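Local coordinates for protein aerobactin synthase IucC (Klebsiella pneumoniae, PDB 6CN7) that probably catalyses the ATP-dependent attachment of a second N-acetyl-N-hydroxylysine to citryl-N-acetyl-N-hydroxylysine, the step that completes the siderophore aerobactin, at residues A[75-80]-A[100-105]; A[145-150]-A[159-164]; A[250-255]-A[266-271]. The protein carries 5 engineered substitutions. All blocks are in the same frame, centred on the assembly; numbering follows the deposited sequence.

Contacts 1 and 2 are buried, while contact 3 is partly buried, with L253, A266 and S267 exposed. Contact 1 joins two helices by aliphatic packing; contact 2 ties the two loops flanking helix 152-158 through an arginine-glutamate salt bridge with a buried glutamate; contact 3 brings a strand against the loop that follows its sheet partner, combining one main-chain bond and a serine-to-amide bond with an arginine-aspartate pair. Helix 91-114 links the first two: T104 and D100 of contact 1 pack against K145, G146 and R147 of contact 2. L255 of contact 3 in turn touches A163 and N164 of contact 2, whereas contacts 1 and 3 stay about 16 Å apart at their nearest atoms.

Contact 1. Residues A[75-80]-A[100-105]; sequences LAQTLL and DLYATL
L101 faces A76 and L80 where the start of helix 76-87 runs nearly antiparallel to helix 91-114, the short axes 10.9 Å apart at closest approach and 157° between their directions. This is packing within an antiparallel helical hairpin, and it is almost wholly apolar. L101 does most of the work. With its CG anti to the backbone N (chi1 179°), it reaches across to the other helix, where its CD1 lies 3.8 Å from A76 CB. The same methyl is also 3.8 Å from CD2 of L80, whose side chain slides past in the opposite direction, so one methyl of L101 touches two residues a helical turn apart. The other branch turns back on its own helix: L101 CD2 sits over the centre of the Y102 ring, 3.9 Å above the plane, and covers one face. Helix 4-25 completes the apolar setting, with L15 against A76. The ring of Y102 leans toward the neighbouring helix so that its hydroxyl meets the aliphatic part of Q77; amide and ring planes are 72° apart. At the dimer interface, Y102 packs on A240 of the second subunit, and its OH makes a weak hydrogen bond to E241 of that subunit. Beside this polar link, Y102 OH lies 3.4 Å from Q77 CG and 3.5 Å from Q77 CB.

Contact 2. Residues A[145-150]-A[159-164]; sequences KGRRGW and APEYAN
R147 and E161 join an irregular segment that ends in a type II beta turn (R147 to W150) to a short 3-10 segment, 160-162, beyond helix 152-158; the backbones come nearest at K145 and A159, their CA atoms 8.5 Å apart. The motif is a bidentate, end-on salt bridge between the loops flanking that helix. R147, extended from CG to NE, presents both terminal nitrogens to E161: the bond from R147 NH1 to E161 OE2 is the shorter and straighter (2.9 Å, 151°), that from R147 NH2 to E161 OE1 the more bent (3.1 Å, 136°). Each oxygen uses its syn lone pair, yet the two flat groups are turned 30° from one another, and OE1 sits further out of the guanidinium plane than OE2. The guanidinium itself is sandwiched, with K145 CA over one face and A159 CB over the other, each offset toward the rim; this should limit its tilting. W150 lays one ring face against R147 CB and brings its edge near A159 N. K145 carries its charge past the carboxylate to D108 on helix 91-114, where NZ forms a salt bridge. What K145 offers E161 is its aliphatic chain, with K145 CD 3.4 Å from E161 OE2.

Contact 3. Residues A[250-255]-A[266-271]; sequences FGDLWL and ASRQGG
D252 and R268 meet at about a right angle, the carboxylate and guanidinium planes strongly inclined to each other, in an arginine-aspartate salt bridge gripped from one side of the guanidinium. R268 NE donates to D252 OD2 at 2.7 Å and 158°; a weak second bond runs from R268 NH2 to the same oxygen. D252 OD2 lies in the guanidinium plane at its edge, whereas NE approaches on the syn side of the carboxylate, somewhat out of its plane. The arginine chain kinks at chi3 (-56°), which folds NE back toward the strand. Two other partners help fix the pair: N265 ND2 also donates to D252 OD2, and R268 NH2 is hydrogen-bonded to the carbonyl of A193.

S267 comes next along the interface. Its OG lies beside its own backbone N and takes the amide of L253 in a nearly straight bond (L253 N to S267 OG 2.9 Å, 167°). The hydroxyl thus stands in for a backbone carbonyl as the strand's partner. S267 CB meanwhile rests on D252 CB at 3.7 Å. One step further, pairing returns to the main chain, where A266 N donates to L253 O at 3.0 Å. The methyl of A266 makes a loose apolar contact with the strand, 4.4 Å from L255 CB.

In the sheet of the IucA/IucC-family region, the A266-L253 bond extends the antiparallel pairing of strands 252-256 and 262-265 by a step into the loop, and 266-271 leads on to strand 272-275. On its other edge, strand 252-256 pairs with strand 165-174, against which L253 and A266 both pack through T165, while L255 reaches D129 and C133 of helix 128-133.

Contact 1. Residues A[75-80]-A[100-105]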
loop_
_atom_site.group_PDB
_atom_site.type_symbol
_atom_site.label_atom_id
_atom_site.label_comp_id
_atom_site.label_asym_id
_atom_site.label_seq_id
_atom_site.Cartn_x
_atom_site.Cartn_y
_atom_site.Cartn_z
ATOM N N LEU A 75 -24.555 -2.985 18.195
ATOM C CA LEU A 75 -23.383 -2.949 17.332
ATOM C C LEU A 75 -22.679 -1.610 17.486
ATOM O O LEU A 75 -23.328 -0.563 17.586
ATOM C CB LEU A 75 -23.770 -3.170 15.866
ATOM C CG LEU A 75 -24.479 -4.491 15.566
ATOM C CD1 LEU A 75 -25.019 -4.497 14.141
ATOM C CD2 LEU A 75 -23.544 -5.671 15.794
ATOM N N ALA A 76 -21.344 -1.650 17.507
ATOM C CA ALA A 76 -20.569 -0.417 17.578
ATOM C C ALA A 76 -20.829 0.461 16.362
ATOM O O ALA A 76 -20.914 1.690 16.478
ATOM C CB ALA A 76 -19.080 -0.737 17.695
ATOM N N GLN A 77 -20.958 -0.155 15.185
ATOM C CA GLN A 77 -21.258 0.607 13.979
ATOM C C GLN A 77 -22.527 1.433 14.152
ATOM O O GLN A 77 -22.575 2.604 13.754
ATOM C CB GLN A 77 -21.389 -0.347 12.792
ATOM C CG GLN A 77 -21.663 0.337 11.470
ATOM C CD GLN A 77 -23.031 0.013 10.915
ATOM O OE1 GLN A 77 -24.018 -0.023 11.645
ATOM N NE2 GLN A 77 -23.098 -0.230 9.609
ATOM N N THR A 78 -23.562 0.846 14.756
ATOM C CA THR A 78 -24.808 1.573 14.975
ATOM C C THR A 78 -24.580 2.787 15.868
ATOM O O THR A 78 -25.065 3.887 15.576
ATOM C CB THR A 78 -25.853 0.642 15.591
ATOM O OG1 THR A 78 -25.965 -0.547 14.801
ATOM C CG2 THR A 78 -27.213 1.325 15.657
ATOM N N LEU A 79 -23.840 2.605 16.964
ATOM C CA LEU A 79 -23.585 3.716 17.875
ATOM C C LEU A 79 -22.800 4.823 17.184
ATOM O O LEU A 79 -23.101 6.010 17.358
ATOM C CB LEU A 79 -22.834 3.221 19.110
ATOM C CG LEU A 79 -22.364 4.310 20.082
ATOM C CD1 LEU A 79 -23.546 5.112 20.618
ATOM C CD2 LEU A 79 -21.572 3.697 21.216
ATOM N N LEU A 80 -21.784 4.455 16.401
ATOM C CA LEU A 80 -21.001 5.459 15.689
ATOM C C LEU A 80 -21.889 6.310 14.789
ATOM O O LEU A 80 -21.732 7.534 14.729
ATOM C CB LEU A 80 -19.897 4.781 14.877
ATOM C CG LEU A 80 -18.967 5.693 14.071
ATOM C CD1 LEU A 80 -18.287 6.723 14.962
ATOM C CD2 LEU A 80 -17.925 4.864 13.331
ATOM N N ASP A 100 -11.281 2.515 11.366
ATOM C CA ASP A 100 -10.692 2.380 12.695
ATOM C C ASP A 100 -11.565 1.511 13.590
ATOM O O ASP A 100 -11.054 0.716 14.387
ATOM C CB ASP A 100 -10.488 3.755 13.329
ATOM C CG ASP A 100 -9.471 4.597 12.584
ATOM O OD1 ASP A 100 -8.632 4.021 11.859
ATOM O OD2 ASP A 100 -9.508 5.838 12.726
ATOM N N LEU A 101 -12.888 1.648 13.472
ATOM C CA LEU A 101 -13.797 0.835 14.275
ATOM C C LEU A 101 -13.662 -0.640 13.924
ATOM O O LEU A 101 -13.553 -1.493 14.812
ATOM C CB LEU A 101 -15.238 1.309 14.076
ATOM C CG LEU A 101 -16.348 0.566 14.831
ATOM C CD1 LEU A 101 -17.524 1.502 15.049
ATOM C CD2 LEU A 101 -16.830 -0.688 14.100
ATOM N N TYR A 102 -13.681 -0.963 12.630
ATOM C CA TYR A 102 -13.620 -2.362 12.229
ATOM C C TYR A 102 -12.222 -2.934 12.417
ATOM O O TYR A 102 -12.075 -4.131 12.688
ATOM C CB TYR A 102 -14.086 -2.518 10.781
ATOM C CG TYR A 102 -15.589 -2.417 10.633
ATOM C CD1 TYR A 102 -16.417 -3.420 11.117
ATOM C CD2 TYR A 102 -16.182 -1.319 10.019
ATOM C CE1 TYR A 102 -17.790 -3.339 10.995
ATOM C CE2 TYR A 102 -17.560 -1.230 9.890
ATOM C CZ TYR A 102 -18.357 -2.244 10.381
ATOM O OH TYR A 102 -19.727 -2.168 10.260
ATOM N N ALA A 103 -11.187 -2.102 12.291
ATOM C CA ALA A 103 -9.848 -2.551 12.654
ATOM C C ALA A 103 -9.778 -2.945 14.124
ATOM O O ALA A 103 -9.058 -3.883 14.484
ATOM C CB ALA A 103 -8.820 -1.461 12.350
ATOM N N THR A 104 -10.522 -2.244 14.985
ATOM C CA THR A 104 -10.521 -2.573 16.408
ATOM C C THR A 104 -11.270 -3.872 16.673
ATOM O O THR A 104 -10.809 -4.712 17.457
ATOM C CB THR A 104 -11.132 -1.426 17.217
ATOM O OG1 THR A 104 -10.378 -0.227 16.995
ATOM C CG2 THR A 104 -11.125 -1.747 18.711
ATOM N N LEU A 105 -12.427 -4.058 16.034
ATOM C CA LEU A 105 -13.179 -5.292 16.226
ATOM C C LEU A 105 -12.393 -6.497 15.730
ATOM O O LEU A 105 -12.424 -7.567 16.350
ATOM C CB LEU A 105 -14.528 -5.195 15.513
ATOM C CG LEU A 105 -15.466 -4.088 16.003
ATOM C CD1 LEU A 105 -16.746 -4.077 15.180
ATOM C CD2 LEU A 105 -15.791 -4.261 17.479
#

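Contact 2. Residues A[145-150]-A[159-164]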
loop_
_atom_site.group_PDB
_atom_site.type_symbol
_atom_site.label_atom_id
_atom_site.label_comp_id
_atom_site.label_asym_id
_atom_site.label_seq_id
_atom_site.Cartn_x
_atom_site.Cartn_y
_atom_site.Cartn_z
ATOM N N LYS A 145 -7.240 0.278 18.151
ATOM C CA LYS A 145 -6.425 -0.456 17.188
ATOM C C LYS A 145 -6.602 0.056 15.766
ATOM O O LYS A 145 -6.099 -0.571 14.827
ATOM C CB LYS A 145 -6.744 -1.951 17.244
ATOM C CG LYS A 145 -6.396 -2.608 18.566
ATOM C CD LYS A 145 -6.806 -4.066 18.570
ATOM C CE LYS A 145 -6.718 -4.658 19.962
ATOM N NZ LYS A 145 -7.739 -4.064 20.869
ATOM N N GLY A 146 -7.309 1.165 15.577
ATOM C CA GLY A 146 -7.350 1.788 14.268
ATOM C C GLY A 146 -6.000 2.385 13.921
ATOM O O GLY A 146 -5.320 2.972 14.762
ATOM N N ARG A 147 -5.594 2.202 12.667
ATOM C CA ARG A 147 -4.294 2.689 12.212
ATOM C C ARG A 147 -4.445 3.095 10.752
ATOM O O ARG A 147 -4.596 2.235 9.877
ATOM C CB ARG A 147 -3.220 1.624 12.403
ATOM C CG ARG A 147 -3.146 1.079 13.837
ATOM C CD ARG A 147 -2.284 -0.155 13.937
ATOM N NE ARG A 147 -2.148 -0.631 15.318
ATOM C CZ ARG A 147 -2.857 -1.618 15.866
ATOM N NH1 ARG A 147 -3.777 -2.270 15.164
ATOM N NH2 ARG A 147 -2.638 -1.967 17.127
ATOM N N ARG A 148 -4.409 4.403 10.501
ATOM C CA ARG A 148 -4.789 4.949 9.203
ATOM C C ARG A 148 -4.042 4.262 8.067
ATOM O O ARG A 148 -2.812 4.169 8.077
ATOM C CB ARG A 148 -4.518 6.454 9.177
ATOM C CG ARG A 148 -4.909 7.144 7.880
ATOM C CD ARG A 148 -6.392 6.991 7.593
ATOM N NE ARG A 148 -7.211 7.398 8.733
ATOM C CZ ARG A 148 -7.518 8.657 9.028
ATOM N NH1 ARG A 148 -8.270 8.925 10.088
ATOM N NH2 ARG A 148 -7.075 9.652 8.269
ATOM N N GLY A 149 -4.802 3.782 7.085
ATOM C CA GLY A 149 -4.244 3.148 5.911
ATOM C C GLY A 149 -3.898 1.684 6.065
ATOM O O GLY A 149 -3.422 1.077 5.096
ATOM N N TRP A 150 -4.116 1.091 7.239
ATOM C CA TRP A 150 -3.797 -0.314 7.480
ATOM C C TRP A 150 -5.056 -1.151 7.281
ATOM O O TRP A 150 -6.014 -1.039 8.051
ATOM C CB TRP A 150 -3.233 -0.518 8.884
ATOM C CG TRP A 150 -1.830 -0.016 9.054
ATOM C CD1 TRP A 150 -1.273 1.076 8.458
ATOM C CD2 TRP A 150 -0.803 -0.596 9.867
ATOM N NE1 TRP A 150 0.035 1.216 8.853
ATOM C CE2 TRP A 150 0.349 0.202 9.719
ATOM C CE3 TRP A 150 -0.745 -1.713 10.708
ATOM C CZ2 TRP A 150 1.544 -0.080 10.378
ATOM C CZ3 TRP A 150 0.443 -1.990 11.364
ATOM C CH2 TRP A 150 1.570 -1.176 11.194
ATOM N N ALA A 159 0.751 -5.621 13.371
ATOM C CA ALA A 159 0.216 -5.084 14.614
ATOM C C ALA A 159 0.443 -6.060 15.767
ATOM O O ALA A 159 0.463 -7.277 15.562
ATOM C CB ALA A 159 -1.275 -4.793 14.476
ATOM N N PRO A 160 0.602 -5.551 16.992
ATOM C CA PRO A 160 0.996 -6.438 18.098
ATOM C C PRO A 160 -0.067 -7.443 18.500
ATOM O O PRO A 160 0.286 -8.549 18.930
ATOM C CB PRO A 160 1.305 -5.458 19.240
ATOM C CG PRO A 160 0.545 -4.225 18.908
ATOM C CD PRO A 160 0.541 -4.141 17.411
ATOM N N GLU A 161 -1.354 -7.107 18.386
ATOM C CA GLU A 161 -2.387 -8.028 18.853
ATOM C C GLU A 161 -2.410 -9.337 18.071
ATOM O O GLU A 161 -3.076 -10.283 18.509
ATOM C CB GLU A 161 -3.768 -7.367 18.797
ATOM C CG GLU A 161 -4.216 -6.896 17.420
ATOM C CD GLU A 161 -3.833 -5.458 17.141
ATOM O OE1 GLU A 161 -2.923 -4.936 17.824
ATOM O OE2 GLU A 161 -4.450 -4.846 16.241
ATOM N N TYR A 162 -1.706 -9.424 16.940
ATOM C CA TYR A 162 -1.601 -10.674 16.197
ATOM C C TYR A 162 -0.304 -11.425 16.466
ATOM O O TYR A 162 -0.220 -12.616 16.144
ATOM C CB TYR A 162 -1.741 -10.402 14.694
ATOM C CG TYR A 162 -3.068 -9.770 14.334
ATOM C CD1 TYR A 162 -4.193 -10.550 14.110
ATOM C CD2 TYR A 162 -3.197 -8.391 14.228
ATOM C CE1 TYR A 162 -5.411 -9.976 13.788
ATOM C CE2 TYR A 162 -4.408 -7.808 13.904
ATOM C CZ TYR A 162 -5.512 -8.605 13.686
ATOM O OH TYR A 162 -6.719 -8.021 13.366
ATOM N N ALA A 163 0.703 -10.763 17.035
ATOM C CA ALA A 163 1.922 -11.427 17.506
ATOM C C ALA A 163 2.651 -12.144 16.372
ATOM O O ALA A 163 3.245 -13.205 16.567
ATOM C CB ALA A 163 1.609 -12.400 18.645
ATOM N N ASN A 164 2.609 -11.565 15.180
ATOM C CA ASN A 164 3.365 -12.097 14.058
ATOM C C ASN A 164 4.720 -11.405 13.955
ATOM O O ASN A 164 4.913 -10.284 14.430
ATOM C CB ASN A 164 2.588 -11.927 12.755
ATOM C CG ASN A 164 1.459 -12.929 12.615
ATOM O OD1 ASN A 164 1.610 -14.104 12.953
ATOM N ND2 ASN A 164 0.318 -12.470 12.120
#

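Contact 3. Residues A[250-255]-A[266-271]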
loop_
_atom_site.group_PDB
_atom_site.type_symbol
_atom_site.label_atom_id
_atom_site.label_comp_id
_atom_site.label_asym_id
_atom_site.label_seq_id
_atom_site.Cartn_x
_atom_site.Cartn_y
_atom_site.Cartn_z
ATOM N N PHE A 250 16.738 -8.763 5.223
ATOM C CA PHE A 250 17.787 -9.593 5.796
ATOM C C PHE A 250 17.596 -9.678 7.302
ATOM O O PHE A 250 16.994 -8.798 7.922
ATOM C CB PHE A 250 19.191 -9.041 5.515
ATOM C CG PHE A 250 19.541 -8.943 4.060
ATOM C CD1 PHE A 250 20.013 -10.046 3.369
ATOM C CD2 PHE A 250 19.425 -7.739 3.389
ATOM C CE1 PHE A 250 20.347 -9.952 2.031
ATOM C CE2 PHE A 250 19.757 -7.638 2.053
ATOM C CZ PHE A 250 20.220 -8.746 1.373
ATOM N N GLY A 251 18.124 -10.748 7.881
ATOM C CA GLY A 251 18.368 -10.801 9.305
ATOM C C GLY A 251 17.264 -11.468 10.098
ATOM O O GLY A 251 16.473 -12.273 9.600
ATOM N N ASP A 252 17.216 -11.101 11.376
ATOM C CA ASP A 252 16.352 -11.748 12.347
ATOM C C ASP A 252 14.899 -11.322 12.160
ATOM O O ASP A 252 14.579 -10.383 11.428
ATOM C CB ASP A 252 16.813 -11.414 13.766
ATOM C CG ASP A 252 18.166 -12.012 14.090
ATOM O OD1 ASP A 252 18.535 -13.023 13.456
ATOM O OD2 ASP A 252 18.862 -11.470 14.973
ATOM N N LEU A 253 14.015 -12.037 12.852
ATOM C CA LEU A 253 12.590 -11.747 12.847
ATOM C C LEU A 253 12.248 -10.841 14.020
ATOM O O LEU A 253 12.729 -11.046 15.139
ATOM C CB LEU A 253 11.786 -13.046 12.931
ATOM C CG LEU A 253 11.916 -14.008 11.749
ATOM C CD1 LEU A 253 11.196 -15.319 12.042
ATOM C CD2 LEU A 253 11.366 -13.375 10.480
ATOM N N TRP A 254 11.413 -9.841 13.762
ATOM C CA TRP A 254 11.087 -8.826 14.752
ATOM C C TRP A 254 9.605 -8.879 15.096
ATOM O O TRP A 254 8.775 -9.304 14.289
ATOM C CB TRP A 254 11.460 -7.428 14.245
ATOM C CG TRP A 254 12.941 -7.231 14.124
ATOM C CD1 TRP A 254 13.724 -7.554 13.056
ATOM C CD2 TRP A 254 13.818 -6.677 15.111
ATOM N NE1 TRP A 254 15.032 -7.231 13.313
ATOM C CE2 TRP A 254 15.117 -6.692 14.570
ATOM C CE3 TRP A 254 13.629 -6.169 16.399
ATOM C CZ2 TRP A 254 16.223 -6.218 15.270
ATOM C CZ3 TRP A 254 14.727 -5.700 17.094
ATOM C CH2 TRP A 254 16.008 -5.727 16.527
ATOM N N LEU A 255 9.284 -8.425 16.305
ATOM C CA LEU A 255 7.939 -8.496 16.856
ATOM C C LEU A 255 7.545 -7.109 17.339
ATOM O O LEU A 255 8.334 -6.437 18.011
ATOM C CB LEU A 255 7.882 -9.509 18.002
ATOM C CG LEU A 255 6.583 -9.649 18.789
ATOM C CD1 LEU A 255 5.511 -10.301 17.938
ATOM C CD2 LEU A 255 6.837 -10.451 20.052
ATOM N N ALA A 266 12.723 -11.291 18.105
ATOM C CA ALA A 266 12.174 -12.582 18.495
ATOM C C ALA A 266 13.105 -13.745 18.191
ATOM O O ALA A 266 12.923 -14.829 18.758
ATOM C CB ALA A 266 10.831 -12.818 17.796
ATOM N N SER A 267 14.094 -13.552 17.317
ATOM C CA SER A 267 15.012 -14.632 16.970
ATOM C C SER A 267 16.137 -14.763 17.988
ATOM O O SER A 267 16.509 -15.881 18.363
ATOM C CB SER A 267 15.595 -14.397 15.575
ATOM O OG SER A 267 14.580 -14.311 14.593
ATOM N N ARG A 268 16.689 -13.641 18.447
ATOM C CA ARG A 268 17.841 -13.647 19.341
ATOM C C ARG A 268 17.676 -12.528 20.360
ATOM O O ARG A 268 17.607 -11.354 19.987
ATOM C CB ARG A 268 19.143 -13.475 18.553
ATOM C CG ARG A 268 19.338 -14.503 17.442
ATOM C CD ARG A 268 20.667 -14.292 16.738
ATOM N NE ARG A 268 20.794 -12.932 16.220
ATOM C CZ ARG A 268 21.943 -12.285 16.067
ATOM N NH1 ARG A 268 23.095 -12.860 16.403
ATOM N NH2 ARG A 268 21.943 -11.048 15.584
ATOM N N GLN A 269 17.613 -12.891 21.640
ATOM C CA GLN A 269 17.354 -11.931 22.715
ATOM C C GLN A 269 18.651 -11.185 23.015
ATOM O O GLN A 269 19.480 -11.628 23.811
ATOM C CB GLN A 269 16.812 -12.641 23.948
ATOM N N GLY A 270 18.824 -10.021 22.383
ATOM C CA GLY A 270 20.114 -9.349 22.380
ATOM C C GLY A 270 20.255 -8.087 23.210
ATOM O O GLY A 270 21.355 -7.533 23.295
ATOM N N GLY A 271 19.175 -7.608 23.820
ATOM C CA GLY A 271 19.251 -6.464 24.701
ATOM C C GLY A 271 18.995 -5.117 24.051
ATOM O O GLY A 271 18.958 -4.103 24.765
#